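Local structure of amicyanin (Paracoccus versutus, 1ID2) at residues D2-T7 with I81-A86; K10-A15 with D76-I81; A21-I26 with Y45-E50. The protein carries electrons as a type 1 blue copper protein, probably passing single electrons between redox partners through its one bound copper ion. All coordinates share one frame; numbering follows the deposited sequence.

Interaction 1: D2-T7 with I81-A86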
loop_
_atom_site.group_PDB
_atom_site.type_symbol
_atom_site.label_atom_id
_atom_site.label_comp_id
_atom_site.label_asym_id
_atom_site.label_seq_id
_atom_site.Cartn_x
_atom_site.Cartn_y
_atom_site.Cartn_z
ATOM N N ASP A 2 -3.395 11.298 10.794
ATOM C CA ASP A 2 -3.601 10.476 9.608
ATOM C C ASP A 2 -4.698 9.428 9.882
ATOM O O ASP A 2 -4.877 8.961 11.020
ATOM C CB ASP A 2 -2.279 9.764 9.215
ATOM C CG ASP A 2 -1.461 10.524 8.139
ATOM O OD1 ASP A 2 -0.572 11.328 8.505
ATOM O OD2 ASP A 2 -1.596 10.206 6.933
ATOM N N LYS A 3 -5.439 9.089 8.835
ATOM C CA LYS A 3 -6.308 7.920 8.806
ATOM C C LYS A 3 -5.547 6.581 8.875
ATOM O O LYS A 3 -6.162 5.523 8.833
ATOM C CB LYS A 3 -7.122 7.941 7.515
ATOM C CG LYS A 3 -8.444 8.645 7.623
ATOM C CD LYS A 3 -8.271 10.147 7.665
ATOM C CE LYS A 3 -9.608 10.834 7.381
ATOM N NZ LYS A 3 -10.298 10.325 6.144
ATOM N N ILE A 4 -4.219 6.629 8.824
ATOM C CA ILE A 4 -3.400 5.432 8.680
ATOM C C ILE A 4 -2.241 5.415 9.676
ATOM O O ILE A 4 -1.885 6.439 10.259
ATOM C CB ILE A 4 -2.816 5.307 7.246
ATOM C CG1 ILE A 4 -1.890 6.482 6.950
ATOM C CG2 ILE A 4 -3.938 5.241 6.228
ATOM C CD1 ILE A 4 -1.051 6.309 5.681
ATOM N N THR A 5 -1.669 4.235 9.877
ATOM C CA THR A 5 -0.459 4.086 10.675
ATOM C C THR A 5 0.578 3.331 9.858
ATOM O O THR A 5 0.302 2.268 9.271
ATOM C CB THR A 5 -0.734 3.308 12.009
ATOM O OG1 THR A 5 -1.726 3.999 12.777
ATOM C CG2 THR A 5 0.529 3.194 12.850
ATOM N N VAL A 6 1.756 3.928 9.759
ATOM C CA VAL A 6 2.851 3.292 9.065
ATOM C C VAL A 6 3.918 2.808 10.037
ATOM O O VAL A 6 4.644 3.614 10.640
ATOM C CB VAL A 6 3.425 4.206 7.977
ATOM C CG1 VAL A 6 4.532 3.502 7.231
ATOM C CG2 VAL A 6 2.299 4.587 7.019
ATOM N N THR A 7 3.572 1.634 10.548
ATOM C CA THR A 7 4.475 0.505 10.674
ATOM C C THR A 7 5.954 0.881 10.470
ATOM O O THR A 7 6.613 1.418 11.372
ATOM C CB THR A 7 4.022 -0.565 9.647
ATOM O OG1 THR A 7 2.596 -0.445 9.462
ATOM C CG2 THR A 7 4.377 -1.991 10.125
ATOM N N ILE A 81 0.700 -0.784 5.551
ATOM C CA ILE A 81 -0.034 0.367 6.024
ATOM C C ILE A 81 -1.214 -0.178 6.802
ATOM O O ILE A 81 -1.952 -1.056 6.304
ATOM C CB ILE A 81 -0.561 1.266 4.856
ATOM C CG1 ILE A 81 0.596 1.796 4.024
ATOM C CG2 ILE A 81 -1.323 2.454 5.428
ATOM C CD1 ILE A 81 0.181 2.720 2.892
ATOM N N THR A 82 -1.383 0.334 8.020
ATOM C CA THR A 82 -2.540 0.028 8.845
ATOM C C THR A 82 -3.600 1.118 8.685
ATOM O O THR A 82 -3.315 2.293 8.882
ATOM C CB THR A 82 -2.117 -0.086 10.303
ATOM O OG1 THR A 82 -1.146 -1.135 10.413
ATOM C CG2 THR A 82 -3.310 -0.383 11.199
ATOM N N PHE A 83 -4.824 0.708 8.359
ATOM C CA PHE A 83 -5.909 1.638 8.065
ATOM C C PHE A 83 -6.836 1.696 9.257
ATOM O O PHE A 83 -7.515 0.727 9.573
ATOM C CB PHE A 83 -6.699 1.192 6.826
ATOM C CG PHE A 83 -5.989 1.460 5.536
ATOM C CD1 PHE A 83 -5.090 0.541 5.018
ATOM C CD2 PHE A 83 -6.168 2.658 4.869
ATOM C CE1 PHE A 83 -4.378 0.831 3.860
ATOM C CE2 PHE A 83 -5.463 2.951 3.703
ATOM C CZ PHE A 83 -4.570 2.045 3.204
ATOM N N ASN A 84 -6.868 2.845 9.912
ATOM C CA ASN A 84 -7.558 2.964 11.181
ATOM C C ASN A 84 -8.989 3.391 11.008
ATOM O O ASN A 84 -9.839 3.025 11.811
ATOM C CB ASN A 84 -6.837 3.956 12.077
ATOM C CG ASN A 84 -5.421 3.551 12.342
ATOM O OD1 ASN A 84 -5.144 2.410 12.720
ATOM N ND2 ASN A 84 -4.502 4.462 12.099
ATOM N N GLU A 85 -9.268 4.145 9.952
ATOM C CA GLU A 85 -10.610 4.666 9.749
ATOM C C GLU A 85 -11.335 4.065 8.543
ATOM O O GLU A 85 -10.748 3.936 7.469
ATOM C CB GLU A 85 -10.550 6.183 9.609
ATOM C CG GLU A 85 -10.462 6.938 10.917
ATOM C CD GLU A 85 -10.856 8.390 10.749
ATOM O OE1 GLU A 85 -12.028 8.657 10.390
ATOM O OE2 GLU A 85 -9.974 9.260 10.910
ATOM N N ALA A 86 -12.635 3.800 8.714
ATOM C CA ALA A 86 -13.565 3.436 7.631
ATOM C C ALA A 86 -13.577 4.438 6.468
ATOM O O ALA A 86 -13.510 5.638 6.704
ATOM C CB ALA A 86 -14.968 3.296 8.202
#

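Interaction 2: K10-A15 with D76-I81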
loop_
_atom_site.group_PDB
_atom_site.type_symbol
_atom_site.label_atom_id
_atom_site.label_comp_id
_atom_site.label_asym_id
_atom_site.label_seq_id
_atom_site.Cartn_x
_atom_site.Cartn_y
_atom_site.Cartn_z
ATOM N N LYS A 10 10.516 2.065 6.242
ATOM C CA LYS A 10 11.336 1.252 5.335
ATOM C C LYS A 10 10.512 0.065 4.793
ATOM O O LYS A 10 9.732 -0.549 5.538
ATOM C CB LYS A 10 12.562 0.747 6.103
ATOM C CG LYS A 10 13.578 -0.044 5.301
ATOM C CD LYS A 10 14.731 -0.456 6.203
ATOM C CE LYS A 10 15.550 -1.589 5.611
ATOM N NZ LYS A 10 16.521 -2.117 6.611
ATOM N N PRO A 11 10.696 -0.295 3.499
ATOM C CA PRO A 11 10.289 -1.631 3.013
ATOM C C PRO A 11 10.931 -2.786 3.796
ATOM O O PRO A 11 12.104 -2.707 4.183
ATOM C CB PRO A 11 10.732 -1.636 1.536
ATOM C CG PRO A 11 10.779 -0.190 1.163
ATOM C CD PRO A 11 11.282 0.513 2.414
ATOM N N VAL A 12 10.135 -3.816 4.088
ATOM C CA VAL A 12 10.639 -5.046 4.689
ATOM C C VAL A 12 10.777 -6.140 3.638
ATOM O O VAL A 12 10.420 -5.951 2.480
ATOM C CB VAL A 12 9.738 -5.570 5.848
ATOM C CG1 VAL A 12 9.572 -4.501 6.892
ATOM C CG2 VAL A 12 8.403 -6.042 5.337
ATOM N N ALA A 13 11.479 -7.205 3.993
ATOM C CA ALA A 13 11.670 -8.291 3.060
ATOM C C ALA A 13 10.354 -9.030 3.008
ATOM O O ALA A 13 9.652 -9.102 4.024
ATOM C CB ALA A 13 12.779 -9.197 3.553
ATOM N N ALA A 14 10.018 -9.592 1.846
ATOM C CA ALA A 14 8.754 -10.318 1.694
ATOM C C ALA A 14 8.724 -11.518 2.636
ATOM O O ALA A 14 7.671 -11.866 3.185
ATOM C CB ALA A 14 8.540 -10.762 0.228
ATOM N N ALA A 15 9.910 -12.024 2.962
ATOM C CA ALA A 15 10.058 -13.071 3.962
ATOM C C ALA A 15 9.592 -12.650 5.352
ATOM O O ALA A 15 9.299 -13.514 6.163
ATOM C CB ALA A 15 11.491 -13.525 4.020
ATOM N N ASP A 76 10.697 -8.282 -4.467
ATOM C CA ASP A 76 10.339 -8.972 -3.221
ATOM C C ASP A 76 10.593 -8.211 -1.943
ATOM O O ASP A 76 10.850 -8.809 -0.897
ATOM C CB ASP A 76 10.999 -10.348 -3.133
ATOM C CG ASP A 76 10.610 -11.236 -4.275
ATOM O OD1 ASP A 76 11.554 -11.716 -4.937
ATOM O OD2 ASP A 76 9.383 -11.374 -4.556
ATOM N N GLN A 77 10.437 -6.899 -2.000
ATOM C CA GLN A 77 10.209 -6.162 -0.785
ATOM C C GLN A 77 8.724 -6.002 -0.598
ATOM O O GLN A 77 7.924 -6.314 -1.493
ATOM C CB GLN A 77 10.935 -4.829 -0.851
ATOM C CG GLN A 77 12.411 -5.064 -0.876
ATOM C CD GLN A 77 13.211 -3.806 -0.728
ATOM O OE1 GLN A 77 12.964 -2.807 -1.407
ATOM N NE2 GLN A 77 14.231 -3.864 0.109
ATOM N N ALA A 78 8.350 -5.737 0.640
ATOM C CA ALA A 78 6.961 -5.600 0.980
ATOM C C ALA A 78 6.780 -4.278 1.745
ATOM O O ALA A 78 7.760 -3.652 2.146
ATOM C CB ALA A 78 6.529 -6.800 1.801
ATOM N N TYR A 79 5.543 -3.805 1.856
ATOM C CA TYR A 79 5.270 -2.544 2.539
ATOM C C TYR A 79 3.889 -2.588 3.181
ATOM O O TYR A 79 2.959 -3.166 2.615
ATOM C CB TYR A 79 5.370 -1.391 1.542
ATOM C CG TYR A 79 5.382 -0.017 2.167
ATOM C CD1 TYR A 79 4.218 0.736 2.215
ATOM C CD2 TYR A 79 6.562 0.554 2.643
ATOM C CE1 TYR A 79 4.213 2.010 2.706
ATOM C CE2 TYR A 79 6.564 1.853 3.144
ATOM C CZ TYR A 79 5.374 2.571 3.159
ATOM O OH TYR A 79 5.308 3.869 3.593
ATOM N N ALA A 80 3.794 -2.074 4.408
ATOM C CA ALA A 80 2.589 -2.215 5.220
ATOM C C ALA A 80 2.020 -0.869 5.612
ATOM O O ALA A 80 2.754 0.049 5.986
ATOM C CB ALA A 80 2.888 -3.016 6.475
ATOM N N ILE A 81 0.700 -0.784 5.551
ATOM C CA ILE A 81 -0.034 0.367 6.024
ATOM C C ILE A 81 -1.214 -0.178 6.802
ATOM O O ILE A 81 -1.952 -1.056 6.304
ATOM C CB ILE A 81 -0.561 1.266 4.856
ATOM C CG1 ILE A 81 0.596 1.796 4.024
ATOM C CG2 ILE A 81 -1.323 2.454 5.428
ATOM C CD1 ILE A 81 0.181 2.720 2.892
#

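Interaction 3: A21-I26 with Y45-E50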
loop_
_atom_site.group_PDB
_atom_site.type_symbol
_atom_site.label_atom_id
_atom_site.label_comp_id
_atom_site.label_asym_id
_atom_site.label_seq_id
_atom_site.Cartn_x
_atom_site.Cartn_y
_atom_site.Cartn_z
ATOM N N ALA A 21 -1.645 -12.387 6.453
ATOM C CA ALA A 21 -1.822 -11.024 5.977
ATOM C C ALA A 21 -2.699 -10.937 4.709
ATOM O O ALA A 21 -2.826 -11.911 3.963
ATOM C CB ALA A 21 -0.449 -10.414 5.730
ATOM N N VAL A 22 -3.353 -9.792 4.498
ATOM C CA VAL A 22 -3.882 -9.470 3.173
ATOM C C VAL A 22 -2.783 -8.801 2.385
ATOM O O VAL A 22 -2.108 -7.918 2.909
ATOM C CB VAL A 22 -5.097 -8.533 3.212
ATOM C CG1 VAL A 22 -6.273 -9.270 3.775
ATOM C CG2 VAL A 22 -4.796 -7.305 4.017
ATOM N N VAL A 23 -2.438 -9.411 1.255
ATOM C CA VAL A 23 -1.271 -9.005 0.492
ATOM C C VAL A 23 -1.730 -8.582 -0.902
ATOM O O VAL A 23 -2.553 -9.253 -1.524
ATOM C CB VAL A 23 -0.215 -10.168 0.396
ATOM C CG1 VAL A 23 1.010 -9.716 -0.400
ATOM C CG2 VAL A 23 0.227 -10.584 1.770
ATOM N N VAL A 24 -1.319 -7.388 -1.320
ATOM C CA VAL A 24 -1.565 -6.964 -2.671
ATOM C C VAL A 24 -0.251 -7.114 -3.400
ATOM O O VAL A 24 0.750 -6.506 -3.020
ATOM C CB VAL A 24 -2.066 -5.505 -2.747
ATOM C CG1 VAL A 24 -2.117 -5.044 -4.213
ATOM C CG2 VAL A 24 -3.465 -5.403 -2.122
ATOM N N GLY A 25 -0.241 -8.011 -4.386
ATOM C CA GLY A 25 0.950 -8.230 -5.187
ATOM C C GLY A 25 1.093 -7.223 -6.302
ATOM O O GLY A 25 0.108 -6.620 -6.752
ATOM N N ILE A 26 2.335 -6.991 -6.700
ATOM C CA ILE A 26 2.619 -6.076 -7.788
ATOM C C ILE A 26 3.422 -6.789 -8.877
ATOM O O ILE A 26 4.571 -7.170 -8.651
ATOM C CB ILE A 26 3.408 -4.830 -7.286
ATOM C CG1 ILE A 26 2.747 -4.243 -6.022
ATOM C CG2 ILE A 26 3.445 -3.786 -8.387
ATOM C CD1 ILE A 26 3.617 -3.259 -5.244
ATOM N N TYR A 45 -0.530 -5.386 3.187
ATOM C CA TYR A 45 0.837 -5.406 2.689
ATOM C C TYR A 45 0.823 -5.420 1.176
ATOM O O TYR A 45 -0.088 -5.971 0.563
ATOM C CB TYR A 45 1.577 -6.651 3.189
ATOM C CG TYR A 45 1.869 -6.649 4.678
ATOM C CD1 TYR A 45 0.861 -6.890 5.611
ATOM C CD2 TYR A 45 3.158 -6.479 5.146
ATOM C CE1 TYR A 45 1.140 -6.946 6.967
ATOM C CE2 TYR A 45 3.451 -6.569 6.498
ATOM C CZ TYR A 45 2.445 -6.794 7.399
ATOM O OH TYR A 45 2.753 -6.875 8.739
ATOM N N TRP A 46 1.772 -4.704 0.589
ATOM C CA TRP A 46 2.020 -4.742 -0.841
ATOM C C TRP A 46 3.350 -5.429 -0.984
ATOM O O TRP A 46 4.208 -5.256 -0.133
ATOM C CB TRP A 46 2.126 -3.330 -1.415
ATOM C CG TRP A 46 0.808 -2.657 -1.572
ATOM C CD1 TRP A 46 0.023 -2.644 -2.685
ATOM C CD2 TRP A 46 0.089 -1.937 -0.554
ATOM N NE1 TRP A 46 -1.145 -1.981 -2.421
ATOM C CE2 TRP A 46 -1.131 -1.543 -1.129
ATOM C CE3 TRP A 46 0.373 -1.586 0.771
ATOM C CZ2 TRP A 46 -2.080 -0.806 -0.398
ATOM C CZ3 TRP A 46 -0.568 -0.860 1.484
ATOM C CH2 TRP A 46 -1.776 -0.476 0.897
ATOM N N VAL A 47 3.472 -6.303 -1.977
ATOM C CA VAL A 47 4.737 -7.000 -2.243
ATOM C C VAL A 47 5.071 -6.866 -3.728
ATOM O O VAL A 47 4.288 -7.226 -4.604
ATOM C CB VAL A 47 4.655 -8.519 -1.889
ATOM C CG1 VAL A 47 5.972 -9.206 -2.217
ATOM C CG2 VAL A 47 4.322 -8.709 -0.412
ATOM N N ASN A 48 6.225 -6.283 -4.009
ATOM C CA ASN A 48 6.668 -6.081 -5.363
ATOM C C ASN A 48 7.354 -7.339 -5.894
ATOM O O ASN A 48 8.339 -7.810 -5.310
ATOM C CB ASN A 48 7.645 -4.893 -5.425
ATOM C CG ASN A 48 8.032 -4.541 -6.858
ATOM O OD1 ASN A 48 7.412 -5.013 -7.789
ATOM N ND2 ASN A 48 9.056 -3.710 -7.026
ATOM N N GLY A 49 6.821 -7.884 -6.976
ATOM C CA GLY A 49 7.382 -9.086 -7.538
ATOM C C GLY A 49 8.444 -8.833 -8.589
ATOM O O GLY A 49 9.096 -9.775 -9.015
ATOM N N GLU A 50 8.624 -7.593 -9.034
ATOM C CA GLU A 50 9.492 -7.348 -10.181
ATOM C C GLU A 50 10.620 -6.387 -9.877
ATOM O O GLU A 50 10.592 -5.691 -8.858
ATOM C CB GLU A 50 8.674 -6.852 -11.385
ATOM C CG GLU A 50 7.685 -5.722 -11.105
ATOM C CD GLU A 50 6.800 -5.398 -12.311
ATOM O OE1 GLU A 50 6.593 -6.279 -13.167
ATOM O OE2 GLU A 50 6.264 -4.273 -12.378
#

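Interaction 1: D2-T7 with I81-A86
The ring of Phe83 meets Ile4 and Ile81 on the buried side of an antiparallel strand pair. CG2 of Ile81 sits over one ring face, 3.8 Å above the plane and displaced toward the rim, while CG2 of Ile4 approaches CD2 and CE2 obliquely, at 3.7 Å from each. Ile4 and Phe83, a non-hydrogen-bonded pair, run side by side in the same direction. The first torsion of Ile4 (chi1 63°) tucks CG1 between the backbone N and the carbonyl carbon, which sets CG2 beside the N and next to the phenyl group. CB of Ile4 also touches CG2 of Ile81 at 3.7 Å. Tyr89 and Val103 help enclose the same ring, joining this edge of the five-stranded sheet to the facing sheet of the cupredoxin sandwich.

The other flat group, the amide of Asn84, lies on the side of Thr5 and Thr82. Its ND2 donates to OG1 of Thr5 at 2.9 Å in a nearly straight bond (169°), with the hydroxyl oxygen close to the amide plane. Backbone bonds pair Thr5 and Thr82 in both directions, and Asn84 N continues the pairing to Lys3 O at 3.0 Å. Thr82 turns its own hydroxyl to Thr43. Farther out, OE2 of Glu85 lies along the aliphatic chain of Lys3, 3.7 Å from CG, but Lys3 NZ and Glu85 OE1 remain 4.9 Å apart. Asn84 is thus gripped through both main chain and side chain, which helps to fix the rotation of its amide where the strand ends, whereas Lys3 and Glu85 touch through the aliphatic chain, with probably no more than a loose attraction between their charges.

Interaction 2: K10-A15 with D76-I81
Val12 and Ala78 exchange backbone hydrogen bonds in both directions, forming the hydrogen-bonded pair of an antiparallel connection between strands 4-13 and 77-83 in the cupredoxin fold. Ala78 N to Val12 O is the shorter of the two bonds, at 2.8 Å; Val12 N to Ala78 O measures 3.1 Å and is more bent (140° at the hydrogen). All the donors here stand about 30° from the carbonyl planes. A third bond, from Ala14 N to Asp76 O at 3.0 Å, carries the pairing to the point where segment 10-15 turns into a short 3-10 stretch.

Around these backbone bonds the packing is modest. With CG1 of Val12 anti to the carbonyl carbon (chi1 -56°), CG2 falls between the backbone N and that carbon and reaches CB of Ala78 at 4.1 Å; Val17 and Val47 also touch Ala78. The CB of Ala14 lies close to the Asp76 carbonyl. Tyr79 presents a ring edge to Pro11, whose N lies near the ring plane, 4.3 Å from CD2. On the same flank the extended side chain of Gln77 runs beside the proline: its OE1 accepts a hydrogen bond from Thr74 N while lying 3.9 Å from CB of Pro11.

Interaction 3: A21-I26 with Y45-E50
CG1 of Val23 and CG2 of Val47 press together at 3.5 Å, tighter than usual for two methyl groups. These valines are two residues out of step in the strand pairing, and their side chains meet at a slant; the partner of Val47 in the pairing is Gly25, which has no side chain on this face. Val23 has CG1 anti to its backbone N (chi1 -180°), directed at the neighbouring valine. At the start of the same face, CB of Ala21 rests obliquely against the Tyr45 ring, 3.8 Å from CD1.

Four bonds alternate between the chains: Tyr45 N to Val22 O, Val24 N to Tyr45 O, Val47 N to Val24 O and Ile26 N to Val47 O. The first is almost straight, 175° at the hydrogen, and the last is bent to 139°. Tyr45 bonding to Val22 and Val24, and Val47 to Val24 and Ile26, is the pattern of a parallel pair, here strands 22-27 and 43-48 of the cupredoxin sandwich. Gly49 N extends the series to Ile26 O at 2.9 Å.

The face bearing Val24, Trp46, Ile26 and Asn48 turns inward. Val24 lies alongside the indole, its CB 3.5 Å from CD1, and CD1 of Ile26 reaches CB of Trp46 at 4.1 Å. Tyr91 meets the indole edge-to-face. Near the end of the pair Asn48 forms an Asx turn: OD1 accepts from Glu50 N at 3.1 Å, the donor standing well above the carbonyl plane, while ND2 donates to Met52 O and Met73 O. Glu50 OE1 makes a salt bridge with Lys28, and its OE2 is hydrogen-bonded to NE2 of His54, a copper ligand; Ile26 and Asn48 also pack on that histidine.

The three contacts belong to one mixed five-stranded sheet. Interactions 1 and 2 join different parts of the interrupted edge strand 4-13 to strand 77-83 and share Ile81; their centres are about 16 Å apart. Interaction 3 lies further across the sheet, where strand 43-48, the other neighbour of strand 77-83, pairs with strand 22-27. Its centre is about 8 Å from that of interaction 2 and about 17 Å from that of interaction 1. Along the chain the contacts are nested, 3 within 2 within 1. Ile81 and Phe83 pack on Trp46, linking interactions 1 and 3. Backbone pairing of strands 77-83 and 43-48 carries the sheet from the N-terminal edge strand to residues beside the copper ligand His54.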